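Local coordinates for protein B-agarase (Saccharophagus degradans, PDB 4BQ2) that hydrolyses beta-1,4 linkages of agarose, acting as an exo-beta-agarase of glycoside hydrolase family 50, at residues Ser83-Leu88 with Leu667-Ser672. Residues are numbered along the deposited sequence; the frame is centred on the assembly and turned at random.
Sequences STQFYL and LIHAAS
Gln85 and His669 approach to 5.9 Å between CA atoms where the start of strand 84-92 meets the loop leading into helix 673-688, the two segments running 145° apart. Gln85 sends CG out opposite its own N (chi1 173°) and stays extended, reaching straight at the loop backbone. Gln85 NE2 gives a nearly straight hydrogen bond to Leu667 O (3.0 Å), which lies in the plane of the Gln85 amide, and a second to Ser101 on strand 97-104. Gln85 OE1 accepts a more bent bond from His669 N at 2.9 Å, the donor standing above the carbonyl plane. The amide also stacks on the His669 imidazole, planes 11° apart, Gln85 NE2 sitting over the centre of one face; a bond from His669 NE2 to Gly666 O helps fix the ring's rotation. The Ile668 CD1 methyl makes van der Waals contact with Gln85 OE1 and Tyr87 OH. One water links Tyr87 OH to Leu667 O, and another joins His669 O to Ser83 OG, which also bonds Asp675. A single buried amide thus satisfies loop backbone groups on both sides of Ile668, holding strand 84-92 of the CBM-like region to a loop that probably belongs to the glycosidase barrel.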
loop_
_atom_site.group_PDB
_atom_site.type_symbol
_atom_site.label_atom_id
_atom_site.label_comp_id
_atom_site.label_asym_id
_atom_site.label_seq_id
_atom_site.Cartn_x
_atom_site.Cartn_y
_atom_site.Cartn_z
ATOM N N SER A 83 4.608 -17.677 11.980
ATOM C CA SER A 83 3.203 -17.496 11.668
ATOM C C SER A 83 3.093 -17.522 10.156
ATOM O O SER A 83 4.106 -17.394 9.455
ATOM C CB SER A 83 2.650 -16.169 12.221
ATOM O OG SER A 83 3.217 -15.070 11.553
ATOM N N THR A 84 1.862 -17.681 9.669
ATOM C CA THR A 84 1.556 -17.835 8.261
ATOM C C THR A 84 0.450 -16.874 7.876
ATOM O O THR A 84 -0.600 -16.862 8.510
ATOM C CB THR A 84 1.031 -19.291 7.984
ATOM O OG1 THR A 84 1.981 -20.235 8.458
ATOM C CG2 THR A 84 0.772 -19.510 6.500
ATOM N N GLN A 85 0.669 -16.072 6.838
ATOM C CA GLN A 85 -0.396 -15.248 6.285
ATOM C C GLN A 85 -0.969 -16.023 5.088
ATOM O O GLN A 85 -0.275 -16.236 4.075
ATOM C CB GLN A 85 0.098 -13.854 5.859
ATOM C CG GLN A 85 -0.992 -13.070 5.124
ATOM C CD GLN A 85 -0.567 -11.697 4.678
ATOM O OE1 GLN A 85 0.601 -11.306 4.844
ATOM N NE2 GLN A 85 -1.488 -10.970 4.035
ATOM N N PHE A 86 -2.214 -16.482 5.227
ATOM C CA PHE A 86 -2.916 -17.138 4.151
ATOM C C PHE A 86 -3.707 -16.127 3.330
ATOM O O PHE A 86 -4.393 -15.231 3.897
ATOM C CB PHE A 86 -3.922 -18.170 4.722
ATOM C CG PHE A 86 -3.458 -19.580 4.632
ATOM C CD1 PHE A 86 -2.580 -19.991 3.599
ATOM C CD2 PHE A 86 -3.925 -20.532 5.534
ATOM C CE1 PHE A 86 -2.187 -21.325 3.489
ATOM C CE2 PHE A 86 -3.533 -21.855 5.438
ATOM C CZ PHE A 86 -2.646 -22.252 4.424
ATOM N N TYR A 87 -3.633 -16.290 2.008
ATOM C CA TYR A 87 -4.533 -15.632 1.088
ATOM C C TYR A 87 -5.608 -16.629 0.736
ATOM O O TYR A 87 -5.286 -17.738 0.316
ATOM C CB TYR A 87 -3.779 -15.194 -0.164
ATOM C CG TYR A 87 -2.831 -14.036 0.105
ATOM C CD1 TYR A 87 -1.533 -14.273 0.518
ATOM C CD2 TYR A 87 -3.256 -12.723 -0.042
ATOM C CE1 TYR A 87 -0.641 -13.214 0.776
ATOM C CE2 TYR A 87 -2.392 -11.653 0.211
ATOM C CZ TYR A 87 -1.092 -11.912 0.621
ATOM O OH TYR A 87 -0.243 -10.843 0.854
ATOM N N LEU A 88 -6.876 -16.262 0.967
ATOM C CA LEU A 88 -7.985 -17.106 0.605
ATOM C C LEU A 88 -8.611 -16.476 -0.643
ATOM O O LEU A 88 -9.081 -15.341 -0.578
ATOM C CB LEU A 88 -9.000 -17.191 1.763
ATOM C CG LEU A 88 -10.357 -17.764 1.332
ATOM C CD1 LEU A 88 -10.238 -19.271 1.107
ATOM C CD2 LEU A 88 -11.468 -17.418 2.353
ATOM N N LEU A 667 -1.585 -4.808 4.452
ATOM C CA LEU A 667 -1.308 -5.755 3.348
ATOM C C LEU A 667 -0.613 -7.078 3.731
ATOM O O LEU A 667 -0.829 -8.135 3.130
ATOM C CB LEU A 667 -0.545 -5.026 2.206
ATOM C CG LEU A 667 -1.452 -3.973 1.540
ATOM C CD1 LEU A 667 -0.697 -3.016 0.629
ATOM C CD2 LEU A 667 -2.612 -4.639 0.775
ATOM N N ILE A 668 0.238 -7.020 4.736
ATOM C CA ILE A 668 0.994 -8.172 5.165
ATOM C C ILE A 668 0.733 -8.306 6.657
ATOM O O ILE A 668 0.680 -7.299 7.367
ATOM C CB ILE A 668 2.510 -8.027 4.868
ATOM C CG1 ILE A 668 2.771 -8.013 3.338
ATOM C CG2 ILE A 668 3.297 -9.122 5.610
ATOM C CD1 ILE A 668 2.495 -9.342 2.587
ATOM N N HIS A 669 0.503 -9.536 7.110
ATOM C CA HIS A 669 -0.124 -9.783 8.429
ATOM C C HIS A 669 0.801 -10.565 9.369
ATOM O O HIS A 669 1.433 -11.553 8.958
ATOM C CB HIS A 669 -1.447 -10.582 8.265
ATOM C CG HIS A 669 -2.471 -9.936 7.368
ATOM N ND1 HIS A 669 -3.649 -10.561 7.023
ATOM C CD2 HIS A 669 -2.486 -8.733 6.738
ATOM C CE1 HIS A 669 -4.358 -9.767 6.232
ATOM N NE2 HIS A 669 -3.668 -8.653 6.039
ATOM N N ALA A 670 0.834 -10.141 10.630
ATOM C CA ALA A 670 1.561 -10.804 11.696
ATOM C C ALA A 670 0.569 -11.240 12.764
ATOM O O ALA A 670 -0.579 -10.757 12.795
ATOM C CB ALA A 670 2.592 -9.855 12.307
ATOM N N ALA A 671 1.032 -12.111 13.652
ATOM C CA ALA A 671 0.182 -12.752 14.676
ATOM C C ALA A 671 -0.012 -11.860 15.881
ATOM O O ALA A 671 -0.929 -12.089 16.669
ATOM C CB ALA A 671 0.801 -14.064 15.115
ATOM N N SER A 672 0.852 -10.845 16.017
ATOM C CA SER A 672 0.953 -10.019 17.228
ATOM C C SER A 672 1.945 -8.920 16.988
ATOM O O SER A 672 2.713 -8.982 15.980
ATOM C CB SER A 672 1.445 -10.866 18.424
ATOM O OG SER A 672 2.820 -11.179 18.320
HETATM O O HOH W 1 1.570 -14.277 9.552
HETATM O O HOH W 2 -1.063 -8.360 0.396
#